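UV damage endonuclease (Sulfolobus acidocaldarius, PDB 3TC3) probably acts as a metal-dependent endonuclease in DNA repair, recognising different DNA lesions by flipping dinucleotides out of the helix. Local coordinates at residues 220-225 with 253-258; 249-254 with 286-291. One frame throughout, in Å; residues are numbered along the deposited sequence.

Contact 1. Residues 220-225 with 253-258; sequences DNLHHS and SEQEPG. With MN (manganese (II) ion), chain C.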
loop_
_atom_site.group_PDB
_atom_site.type_symbol
_atom_site.label_atom_id
_atom_site.label_comp_id
_atom_site.label_asym_id
_atom_site.label_seq_id
_atom_site.Cartn_x
_atom_site.Cartn_y
_atom_site.Cartn_z
ATOM N N ASP A 220 -3.612 -10.618 0.616
ATOM C CA ASP A 220 -3.699 -10.286 2.032
ATOM C C ASP A 220 -4.112 -11.541 2.739
ATOM O O ASP A 220 -5.174 -12.058 2.486
ATOM C CB ASP A 220 -4.690 -9.204 2.225
ATOM C CG ASP A 220 -4.722 -8.807 3.655
ATOM O OD1 ASP A 220 -5.049 -9.575 4.545
ATOM O OD2 ASP A 220 -4.349 -7.594 3.885
ATOM N N ASN A 221 -3.196 -12.037 3.584
ATOM C CA ASN A 221 -3.430 -13.376 4.168
ATOM C C ASN A 221 -4.619 -13.368 5.172
ATOM O O ASN A 221 -5.371 -14.324 5.165
ATOM C CB ASN A 221 -2.193 -13.916 4.812
ATOM C CG ASN A 221 -1.765 -13.165 6.018
ATOM O OD1 ASN A 221 -1.779 -11.912 6.065
ATOM N ND2 ASN A 221 -1.339 -13.936 7.042
ATOM N N LEU A 222 -4.737 -12.351 6.017
ATOM C CA LEU A 222 -5.834 -12.362 7.011
ATOM C C LEU A 222 -7.148 -12.254 6.238
ATOM O O LEU A 222 -8.079 -12.988 6.510
ATOM C CB LEU A 222 -5.652 -11.165 7.948
ATOM C CG LEU A 222 -6.787 -10.980 8.977
ATOM C CD1 LEU A 222 -6.913 -12.196 9.854
ATOM C CD2 LEU A 222 -6.497 -9.726 9.833
ATOM N N HIS A 223 -7.200 -11.401 5.190
ATOM C CA HIS A 223 -8.455 -11.302 4.468
ATOM C C HIS A 223 -8.853 -12.591 3.794
ATOM O O HIS A 223 -10.042 -12.971 3.752
ATOM C CB HIS A 223 -8.381 -10.192 3.427
ATOM C CG HIS A 223 -8.166 -8.799 3.987
ATOM N ND1 HIS A 223 -7.862 -7.749 3.161
ATOM C CD2 HIS A 223 -8.117 -8.321 5.286
ATOM C CE1 HIS A 223 -7.669 -6.613 3.885
ATOM N NE2 HIS A 223 -7.795 -6.931 5.192
ATOM N N HIS A 224 -7.865 -13.244 3.216
ATOM C CA HIS A 224 -8.140 -14.541 2.576
ATOM C C HIS A 224 -8.584 -15.572 3.582
ATOM O O HIS A 224 -9.479 -16.358 3.259
ATOM C CB HIS A 224 -6.835 -14.969 1.884
ATOM C CG HIS A 224 -6.955 -16.347 1.196
ATOM N ND1 HIS A 224 -7.640 -16.513 0.022
ATOM C CD2 HIS A 224 -6.457 -17.605 1.547
ATOM C CE1 HIS A 224 -7.610 -17.849 -0.329
ATOM N NE2 HIS A 224 -6.863 -18.498 0.590
ATOM N N SER A 225 -8.009 -15.567 4.786
ATOM C CA SER A 225 -8.375 -16.557 5.785
ATOM C C SER A 225 -9.869 -16.384 6.100
ATOM O O SER A 225 -10.593 -17.382 6.423
ATOM C CB SER A 225 -7.532 -16.396 7.028
ATOM O OG SER A 225 -7.899 -15.288 7.854
ATOM N N SER A 253 -0.967 -9.884 7.871
ATOM C CA SER A 253 -1.553 -9.509 9.168
ATOM C C SER A 253 -2.041 -10.697 9.901
ATOM O O SER A 253 -1.911 -11.808 9.416
ATOM C CB SER A 253 -2.707 -8.489 9.006
ATOM O OG SER A 253 -2.847 -7.862 10.301
ATOM N N GLU A 254 -2.472 -10.438 11.146
ATOM C CA GLU A 254 -3.037 -11.503 11.960
ATOM C C GLU A 254 -4.249 -10.954 12.686
ATOM O O GLU A 254 -4.378 -9.737 12.851
ATOM C CB GLU A 254 -2.060 -11.991 13.051
ATOM C CG GLU A 254 -0.731 -12.569 12.497
ATOM C CD GLU A 254 0.166 -12.922 13.590
ATOM O OE1 GLU A 254 -0.304 -13.226 14.720
ATOM O OE2 GLU A 254 1.365 -12.942 13.353
ATOM N N GLN A 255 -5.072 -11.875 13.131
ATOM C CA GLN A 255 -6.209 -11.529 13.921
ATOM C C GLN A 255 -5.793 -11.097 15.320
ATOM O O GLN A 255 -5.017 -11.811 15.968
ATOM C CB GLN A 255 -7.114 -12.758 13.914
ATOM C CG GLN A 255 -8.275 -12.575 14.958
ATOM C CD GLN A 255 -9.241 -11.560 14.425
ATOM O OE1 GLN A 255 -9.622 -11.619 13.228
ATOM N NE2 GLN A 255 -9.629 -10.589 15.265
ATOM N N GLU A 256 -6.284 -9.922 15.799
ATOM C CA GLU A 256 -6.095 -9.604 17.258
ATOM C C GLU A 256 -6.994 -10.505 18.129
ATOM O O GLU A 256 -8.205 -10.575 17.896
ATOM C CB GLU A 256 -6.433 -8.179 17.528
ATOM C CG GLU A 256 -6.125 -7.700 18.993
ATOM C CD GLU A 256 -4.682 -7.554 19.306
ATOM O OE1 GLU A 256 -3.842 -8.113 18.530
ATOM O OE2 GLU A 256 -4.378 -6.810 20.295
ATOM N N PRO A 257 -6.382 -11.198 19.089
ATOM C CA PRO A 257 -7.175 -12.113 19.910
ATOM C C PRO A 257 -8.250 -11.351 20.641
ATOM O O PRO A 257 -8.003 -10.261 21.126
ATOM C CB PRO A 257 -6.165 -12.608 20.912
ATOM C CG PRO A 257 -4.814 -12.520 20.192
ATOM C CD PRO A 257 -4.924 -11.308 19.363
ATOM N N GLY A 258 -9.461 -11.920 20.700
ATOM C CA GLY A 258 -10.500 -11.240 21.453
ATOM C C GLY A 258 -11.309 -10.222 20.692
ATOM O O GLY A 258 -12.342 -9.712 21.219
HETATM MN MN MN C . -4.110 -5.687 3.555
HETATM O O HOH W 1 -4.307 -3.355 3.075
#

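Contact 2. Residues 249-254 with 286-291; sequences MIDYSE and MLEVKD. With MN (manganese (II) ion), chain C.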
loop_
_atom_site.group_PDB
_atom_site.type_symbol
_atom_site.label_atom_id
_atom_site.label_comp_id
_atom_site.label_asym_id
_atom_site.label_seq_id
_atom_site.Cartn_x
_atom_site.Cartn_y
_atom_site.Cartn_z
ATOM N N MET A 249 4.064 -8.469 -4.143
ATOM C CA MET A 249 3.900 -7.961 -2.794
ATOM C C MET A 249 2.834 -8.688 -2.138
ATOM O O MET A 249 1.806 -8.973 -2.764
ATOM C CB MET A 249 3.519 -6.518 -2.836
ATOM C CG MET A 249 4.512 -5.585 -3.523
ATOM S SD MET A 249 3.868 -3.866 -3.646
ATOM C CE MET A 249 5.226 -3.055 -4.370
ATOM N N ILE A 250 2.985 -9.001 -0.838
ATOM C CA ILE A 250 1.894 -9.543 -0.050
ATOM C C ILE A 250 1.681 -8.684 1.189
ATOM O O ILE A 250 2.628 -8.051 1.709
ATOM C CB ILE A 250 2.035 -11.001 0.352
ATOM C CG1 ILE A 250 3.200 -11.255 1.202
ATOM C CG2 ILE A 250 2.251 -11.902 -0.923
ATOM C CD1 ILE A 250 3.395 -12.784 1.485
ATOM N N ASP A 251 0.454 -8.622 1.666
ATOM C CA ASP A 251 0.110 -7.945 2.947
ATOM C C ASP A 251 -0.066 -8.959 4.045
ATOM O O ASP A 251 -0.927 -9.879 3.906
ATOM C CB ASP A 251 -1.168 -7.144 2.849
ATOM C CG ASP A 251 -1.034 -5.833 2.049
ATOM O OD1 ASP A 251 0.026 -5.282 1.896
ATOM O OD2 ASP A 251 -2.086 -5.288 1.683
ATOM N N TYR A 252 0.771 -8.900 5.082
ATOM C CA TYR A 252 0.718 -9.870 6.161
ATOM C C TYR A 252 0.046 -9.222 7.367
ATOM O O TYR A 252 0.492 -8.196 7.888
ATOM C CB TYR A 252 2.133 -10.370 6.550
ATOM C CG TYR A 252 2.043 -11.314 7.755
ATOM C CD1 TYR A 252 2.120 -10.829 9.103
ATOM C CD2 TYR A 252 1.899 -12.688 7.572
ATOM C CE1 TYR A 252 2.041 -11.679 10.186
ATOM C CE2 TYR A 252 1.897 -13.542 8.601
ATOM C CZ TYR A 252 1.894 -13.067 9.937
ATOM O OH TYR A 252 1.831 -13.984 10.939
ATOM N N SER A 253 -0.967 -9.884 7.871
ATOM C CA SER A 253 -1.553 -9.509 9.168
ATOM C C SER A 253 -2.041 -10.697 9.901
ATOM O O SER A 253 -1.911 -11.808 9.416
ATOM C CB SER A 253 -2.707 -8.489 9.006
ATOM O OG SER A 253 -2.847 -7.862 10.301
ATOM N N GLU A 254 -2.472 -10.438 11.146
ATOM C CA GLU A 254 -3.037 -11.503 11.960
ATOM C C GLU A 254 -4.249 -10.954 12.686
ATOM O O GLU A 254 -4.378 -9.737 12.851
ATOM C CB GLU A 254 -2.060 -11.991 13.051
ATOM C CG GLU A 254 -0.731 -12.569 12.497
ATOM C CD GLU A 254 0.166 -12.922 13.590
ATOM O OE1 GLU A 254 -0.304 -13.226 14.720
ATOM O OE2 GLU A 254 1.365 -12.942 13.353
ATOM N N MET A 286 4.549 -6.870 3.394
ATOM C CA MET A 286 4.214 -5.626 4.121
ATOM C C MET A 286 3.468 -5.953 5.374
ATOM O O MET A 286 2.388 -6.622 5.321
ATOM C CB MET A 286 3.266 -4.796 3.243
ATOM C CG MET A 286 2.880 -3.413 3.897
ATOM S SD MET A 286 4.282 -2.386 4.391
ATOM C CE MET A 286 5.081 -2.168 2.794
ATOM N N LEU A 287 4.026 -5.657 6.540
ATOM C CA LEU A 287 3.337 -5.945 7.819
ATOM C C LEU A 287 2.290 -4.981 8.205
ATOM O O LEU A 287 2.571 -3.765 8.280
ATOM C CB LEU A 287 4.362 -6.023 8.981
ATOM C CG LEU A 287 5.529 -6.930 8.657
ATOM C CD1 LEU A 287 6.579 -6.821 9.806
ATOM C CD2 LEU A 287 5.088 -8.439 8.554
ATOM N N GLU A 288 1.057 -5.417 8.282
ATOM C CA GLU A 288 -0.035 -4.481 8.636
ATOM C C GLU A 288 -0.505 -4.812 10.050
ATOM O O GLU A 288 -1.423 -5.676 10.296
ATOM C CB GLU A 288 -1.220 -4.731 7.675
ATOM C CG GLU A 288 -0.895 -4.340 6.250
ATOM C CD GLU A 288 -2.114 -4.355 5.350
ATOM O OE1 GLU A 288 -2.909 -5.335 5.466
ATOM O OE2 GLU A 288 -2.204 -3.490 4.483
ATOM N N VAL A 289 0.363 -4.397 10.948
ATOM C CA VAL A 289 0.060 -4.589 12.395
ATOM C C VAL A 289 0.324 -3.253 13.087
ATOM O O VAL A 289 1.043 -2.377 12.631
ATOM C CB VAL A 289 0.903 -5.719 12.978
ATOM C CG1 VAL A 289 0.320 -7.105 12.534
ATOM C CG2 VAL A 289 2.420 -5.553 12.718
ATOM N N LYS A 290 -0.233 -3.125 14.294
ATOM C CA LYS A 290 -0.324 -1.790 14.798
ATOM C C LYS A 290 0.998 -1.295 15.406
ATOM O O LYS A 290 1.153 -0.077 15.515
ATOM C CB LYS A 290 -1.349 -1.757 15.940
ATOM C CG LYS A 290 -2.787 -2.152 15.414
ATOM C CD LYS A 290 -3.377 -1.082 14.605
ATOM C CE LYS A 290 -4.855 -1.529 14.333
ATOM N NZ LYS A 290 -5.136 -1.339 12.872
ATOM N N ASP A 291 1.937 -2.196 15.733
ATOM C CA ASP A 291 3.244 -1.676 16.248
ATOM C C ASP A 291 4.327 -1.499 15.195
ATOM O O ASP A 291 5.487 -1.171 15.555
ATOM C CB ASP A 291 3.788 -2.577 17.422
ATOM C CG ASP A 291 4.138 -3.984 17.024
ATOM O OD1 ASP A 291 3.909 -4.349 15.832
ATOM O OD2 ASP A 291 4.639 -4.687 17.920
HETATM MN MN MN C . -4.110 -5.687 3.555
HETATM O O HOH W 1 -4.307 -3.355 3.075
#

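Contact 1. Residues 220-225 with 253-258
Asn221 takes hold of the backbone at Ser253. Its OD1 accepts the amide of Ser253 at 2.8 Å (Ser253 N to Asn221 OD1), a nearly straight bond that arrives in the carbonyl plane and on a lone pair. The other arm of the amide adds a weak bond, Asn221 ND2 to Ser253 O at 3.2 Å, so N-H and C=O of one residue are both read by one side chain. That reach depends on CG sitting between the backbone N and the carbonyl carbon (chi1 67°), which swings the amide across to residues 253-258.

Next to this polar grip, Leu222 supplies the apolar part. Both methyls lie against one face of the Glu254-Gln255 peptide, CD2 3.7 Å from Glu254 O and CD1 3.8 Å from Gln255 N. CD2 also rests 4.1 Å from Ser253 CB.

One shell further out, Asp220 fixes the start of the helix that presents both residues. As its N-cap it takes the amide of His223 at 2.9 Å (His223 N to Asp220 OD1), on the anti side though well out of the carboxylate plane, while the other oxygen, OD2, binds manganese at 1.9 Å. OD1 also lies above one face of the His223 ring, toward its rim; ND1 of that ring bonds to Asn196 O.

The contact therefore ties the first turn of the short helix 221-226, which directly follows barrel strand 217-220, to the loop that leaves the adjacent strand 249-252 on its way to helix 270-279; His264 of that same loop packs against both Leu222 and Ser253.

Contact 2. Residues 249-254 with 286-291
Ser253 OG donates to Glu288 O at 2.6 Å, the acceptor being met nearly along the C=O axis. With OG anti to the backbone N (chi1 -160°), the hydroxyl extends the pairing of two parallel strands past the last backbone rung. That ladder is short and regular: Met286 N to Ile250 O, Tyr252 N to Met286 O, and Glu288 N to Tyr252 O at 2.9 Å.

Asp251 and Met286 share one face of the sheet and lie side by side, with Asp251 OD1 3.5 Å from Met286 CB. On the opposite face Tyr252 meets Leu287, whose CD2 comes obliquely to within 3.9 Å of Tyr252 CD1. The phenol is held at its far end as well, since Tyr252 OH donates to Glu254 OE2, coming in from above the carboxylate plane. Phe276 of helix 270-279 packs edge-to-face with the same ring. These strands and that helix form one beta-alpha-beta unit of the TIM barrel.

The carboxylates of Asp251 and Glu288 are stacked with their planes 28° apart, bringing Asp251 OD2 within 3.3 Å of Glu288 OE2. Glu288 OE1 binds manganese at 2.3 Å, whereas Asp251 OD2 is a long ligand at 2.8 Å from the metal. Arg78 makes salt bridges to both acids, and Gln160 NE2 bonds to Asp251 OD2. Two acids this close would ordinarily repel; the cation and the arginine probably offset that, so the pair can serve as part of the metal site at the mouth of the barrel.

Contact 1 and contact 2 meet at the manganese, and their centres lie 9 Å apart. Acids at or just past the ends of three consecutive barrel strands converge there: Asp220 from contact 1, Asp251 and Glu288 from contact 2. Glu195, at the end of strand 192-195, is the fourth protein ligand. As neighbouring ligands, roughly at right angles at the metal, Asp220 OD2 and Glu288 OE1 are 3.1 Å apart. Ser253 and Glu254 are shared by the two contacts. A probable hydrogen bond from Asn221 N to Asp251 O at 3.1 Å joins the two contacts directly, and one water bound to the manganese adjoins both.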